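Local coordinates for protein beta-glucosidase (PDB 5M6G) that probably hydrolyses terminal, non-reducing beta-D-glucosyl residues to release beta-D-glucose, as a magnesium-binding member of glycoside hydrolase family 3, at residues 461-464 / 465-469; 439-442 / 443-446. All blocks are in the same frame, centred on the assembly; numbering follows the deposited sequence.

Contact 1. Residues 461-464 / 465-469; sequences EGTT and ILEGI. With MG (magnesium ion), chain G.
Glu467 OE1 takes two hydrogen bonds, one from the backbone N of Thr464 at 2.9 Å and one from a water bound to magnesium. With the return bond from Glu467 N to Thr464 OG1, 3.1 Å long, this makes a capping box at the start of helix 465-472. Threonine suits the N-cap because its short hydroxyl can reach forward to an amide of the first turn; chi1 of 73° sets OG1 between the backbone N and the carbonyl carbon, from where it accepts from Glu467 N. OG1 also hydrogen-bonds to Asp439 OD1. Glu467 leaves its backbone with CG anti to the carbonyl carbon (chi1 -69°), and the extended chain brings OE1 back to Thr464 N, which approaches from above the carboxylate plane, 39° out of it. Glu467 CB packs on Thr463 CG2 at 3.7 Å. Were Glu467 an alanine, Thr464 N would probably lack its capping acceptor and the water its protein acceptor, although the metal would still hold it. Beyond the cap, the magnesium takes Gly462 O, at 2.2 Å, as its one protein ligand among five waters, and one of these waters accepts from Gly462 N at 3.0 Å.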
loop_
_atom_site.group_PDB
_atom_site.type_symbol
_atom_site.label_atom_id
_atom_site.label_comp_id
_atom_site.label_asym_id
_atom_site.label_seq_id
_atom_site.Cartn_x
_atom_site.Cartn_y
_atom_site.Cartn_z
ATOM N N GLU A 461 16.680 5.839 -5.453
ATOM C CA GLU A 461 17.773 6.165 -4.546
ATOM C C GLU A 461 17.607 5.427 -3.226
ATOM O O GLU A 461 16.517 5.394 -2.643
ATOM C CB GLU A 461 17.856 7.673 -4.322
ATOM C CG GLU A 461 18.134 8.434 -5.609
ATOM C CD GLU A 461 18.120 9.947 -5.441
ATOM O OE1 GLU A 461 17.429 10.447 -4.528
ATOM O OE2 GLU A 461 18.792 10.641 -6.237
ATOM N N GLY A 462 18.690 4.814 -2.767
ATOM C CA GLY A 462 18.654 4.097 -1.516
ATOM C C GLY A 462 19.966 3.373 -1.297
ATOM O O GLY A 462 20.960 3.614 -1.990
ATOM N N THR A 463 19.952 2.513 -0.297
ATOM C CA THR A 463 21.122 1.753 0.120
ATOM C C THR A 463 20.752 0.277 0.149
ATOM O O THR A 463 19.756 -0.091 0.779
ATOM C CB THR A 463 21.590 2.201 1.509
ATOM O OG1 THR A 463 21.936 3.597 1.477
ATOM C CG2 THR A 463 22.778 1.353 1.974
ATOM N N THR A 464 21.546 -0.561 -0.523
ATOM C CA THR A 464 21.251 -1.990 -0.527
ATOM C C THR A 464 21.687 -2.633 0.787
ATOM O O THR A 464 22.409 -2.049 1.600
ATOM C CB THR A 464 21.914 -2.705 -1.714
ATOM O OG1 THR A 464 23.337 -2.813 -1.516
ATOM C CG2 THR A 464 21.641 -1.959 -3.013
ATOM N N ILE A 465 21.210 -3.857 1.003
ATOM C CA ILE A 465 21.560 -4.581 2.219
ATOM C C ILE A 465 23.062 -4.849 2.261
ATOM O O ILE A 465 23.702 -4.713 3.311
ATOM C CB ILE A 465 20.728 -5.877 2.310
ATOM C CG1 ILE A 465 19.240 -5.516 2.477
ATOM C CG2 ILE A 465 21.231 -6.759 3.438
ATOM C CD1 ILE A 465 18.266 -6.687 2.380
ATOM N N LEU A 466 23.646 -5.204 1.112
ATOM C CA LEU A 466 25.091 -5.420 1.020
ATOM C C LEU A 466 25.869 -4.147 1.328
ATOM O O LEU A 466 26.926 -4.188 1.974
ATOM C CB LEU A 466 25.454 -5.928 -0.374
ATOM C CG LEU A 466 26.963 -5.974 -0.688
ATOM C CD1 LEU A 466 27.671 -7.026 0.190
ATOM C CD2 LEU A 466 27.211 -6.228 -2.168
ATOM N N GLU A 467 25.368 -3.001 0.870
ATOM C CA GLU A 467 26.054 -1.750 1.164
ATOM C C GLU A 467 25.977 -1.425 2.649
ATOM O O GLU A 467 26.953 -0.937 3.237
ATOM C CB GLU A 467 25.465 -0.626 0.314
ATOM C CG GLU A 467 25.783 -0.786 -1.169
ATOM C CD GLU A 467 25.024 0.198 -2.035
ATOM O OE1 GLU A 467 23.983 0.717 -1.573
ATOM O OE2 GLU A 467 25.478 0.456 -3.171
ATOM N N GLY A 468 24.837 -1.712 3.275
ATOM C CA GLY A 468 24.742 -1.561 4.717
ATOM C C GLY A 468 25.679 -2.493 5.464
ATOM O O GLY A 468 26.263 -2.113 6.479
ATOM N N ILE A 469 25.834 -3.727 4.976
ATOM C CA ILE A 469 26.765 -4.661 5.617
ATOM C C ILE A 469 28.197 -4.151 5.499
ATOM O O ILE A 469 28.963 -4.167 6.473
ATOM C CB ILE A 469 26.620 -6.071 5.018
ATOM C CG1 ILE A 469 25.254 -6.664 5.381
ATOM C CG2 ILE A 469 27.740 -7.001 5.518
ATOM C CD1 ILE A 469 24.877 -7.887 4.562
HETATM MG MG MG G . 21.810 3.569 -3.977
HETATM O O HOH W 1 21.169 5.690 -4.185
HETATM O O HOH W 2 22.222 1.586 -3.805
HETATM O O HOH W 3 22.700 3.484 -5.931
HETATM O O HOH W 4 19.907 3.098 -5.235
HETATM O O HOH W 5 23.537 4.199 -2.980
#

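Contact 2. Residues 439-442 / 443-446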
loop_
_atom_site.group_PDB
_atom_site.type_symbol
_atom_site.label_atom_id
_atom_site.label_comp_id
_atom_site.label_asym_id
_atom_site.label_seq_id
_atom_site.Cartn_x
_atom_site.Cartn_y
_atom_site.Cartn_z
ATOM N N ASP A 439 21.904 -7.234 -2.847
ATOM C CA ASP A 439 22.458 -6.015 -3.425
ATOM C C ASP A 439 21.512 -5.496 -4.504
ATOM O O ASP A 439 21.884 -5.290 -5.656
ATOM C CB ASP A 439 23.850 -6.273 -4.012
ATOM C CG ASP A 439 24.576 -4.992 -4.405
ATOM O OD1 ASP A 439 24.371 -3.959 -3.741
ATOM O OD2 ASP A 439 25.374 -5.022 -5.371
ATOM N N ASP A 440 20.251 -5.266 -4.138
ATOM C CA ASP A 440 19.258 -4.954 -5.165
ATOM C C ASP A 440 18.176 -4.081 -4.538
ATOM O O ASP A 440 17.331 -4.578 -3.791
ATOM C CB ASP A 440 18.682 -6.230 -5.763
ATOM C CG ASP A 440 17.970 -5.988 -7.082
ATOM O OD1 ASP A 440 16.905 -5.335 -7.081
ATOM O OD2 ASP A 440 18.474 -6.460 -8.123
ATOM N N ILE A 441 18.218 -2.784 -4.856
ATOM C CA ILE A 441 17.237 -1.836 -4.335
ATOM C C ILE A 441 15.828 -2.283 -4.691
ATOM O O ILE A 441 14.916 -2.265 -3.852
ATOM C CB ILE A 441 17.527 -0.426 -4.882
ATOM C CG1 ILE A 441 18.868 0.085 -4.352
ATOM C CG2 ILE A 441 16.382 0.519 -4.561
ATOM C CD1 ILE A 441 18.853 0.401 -2.872
ATOM N N GLY A 442 15.626 -2.684 -5.944
ATOM C CA GLY A 442 14.279 -3.025 -6.378
ATOM C C GLY A 442 13.753 -4.286 -5.714
ATOM O O GLY A 442 12.586 -4.348 -5.323
ATOM N N ASN A 443 14.599 -5.312 -5.579
ATOM C CA ASN A 443 14.150 -6.525 -4.893
ATOM C C ASN A 443 13.836 -6.244 -3.427
ATOM O O ASN A 443 12.853 -6.764 -2.883
ATOM C CB ASN A 443 15.192 -7.640 -5.004
ATOM C CG ASN A 443 15.321 -8.198 -6.415
ATOM O OD1 ASN A 443 14.493 -7.923 -7.288
ATOM N ND2 ASN A 443 16.378 -8.985 -6.644
ATOM N N GLN A 444 14.657 -5.426 -2.764
ATOM C CA GLN A 444 14.397 -5.147 -1.357
ATOM C C GLN A 444 13.198 -4.225 -1.183
ATOM O O GLN A 444 12.645 -4.147 -0.087
ATOM C CB GLN A 444 15.639 -4.553 -0.683
ATOM C CG GLN A 444 15.891 -3.062 -0.960
ATOM C CD GLN A 444 17.228 -2.583 -0.410
ATOM O OE1 GLN A 444 18.224 -3.312 -0.454
ATOM N NE2 GLN A 444 17.261 -1.347 0.096
ATOM N N SER A 445 12.770 -3.553 -2.245
ATOM C CA SER A 445 11.584 -2.712 -2.175
ATOM C C SER A 445 10.313 -3.464 -2.523
ATOM O O SER A 445 9.245 -3.140 -1.987
ATOM C CB SER A 445 11.753 -1.513 -3.106
ATOM O OG SER A 445 12.848 -0.723 -2.676
ATOM N N GLY A 446 10.401 -4.448 -3.417
ATOM C CA GLY A 446 9.215 -5.205 -3.799
ATOM C C GLY A 446 8.250 -4.370 -4.641
ATOM O O GLY A 446 8.600 -3.326 -5.208
HETATM O O HOH W 6 19.522 -5.602 -1.485
HETATM O O HOH W 7 10.767 -3.137 -7.105
#
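Residues 439-446 enter and leave the short helix 441-445 within one continuous run: Asp440 is its N-cap, and Gly446, with positive phi, is the first residue to abandon helical angles. Two sound backbone bonds of the i to i+4 kind span the turn, from Gln444 N to Asp440 O at 3.0 Å and from Gly446 N to Gly442 O at 2.9 Å. Glycine fits at 446 because positive phi costs it little. Aspartate fits the cap because its carboxylate can reach a first-turn amide: with CG anti to the backbone N (chi1 -163°), OD1 accepts from Asn443 N at 2.8 Å, on its anti side and 30° out of the carboxylate plane. OD1 also accepts from Gly457 N. The Asn443 amide lies stacked on this carboxylate, the two planes only 8° apart; Asn443 OD1 bonds to Ser456 OG and Asn443 ND2 to Lys436 O. Gln444 runs alongside Ile441, its NE2 3.8 Å from Ile441 CD1; that nitrogen donates to the carbonyls of Gly563 and Thr463, while a water that accepts from Asp440 N probably donates to Gln444 OE1. Serine suits the end of the helix, where its hydroxyl can fold back and supplement a weak backbone bond from Ser445 N to the same carbonyl: Ser445 OG donates to Ile441 O at 2.8 Å.

In the fold
From the N terminus, the chain crosses the barrel domain and enters the C-terminal domain, where strand 431-434 leads into contact 2. Contact 2 closes the single turn of helix 441-445 before a loop carries the chain on to contact 1, which opens helix 465-472; the two are in series and neither encloses the other. Although each is local, together they close that loop, their centres about 9 Å apart. Two side-chain bonds join them, one from the aspartate just ahead of the first helix and one from the glutamine within it. The start of the second helix is thereby tied to the first, while Leu466 reaches strand 478-480 and Ile465 reaches helix 567-573.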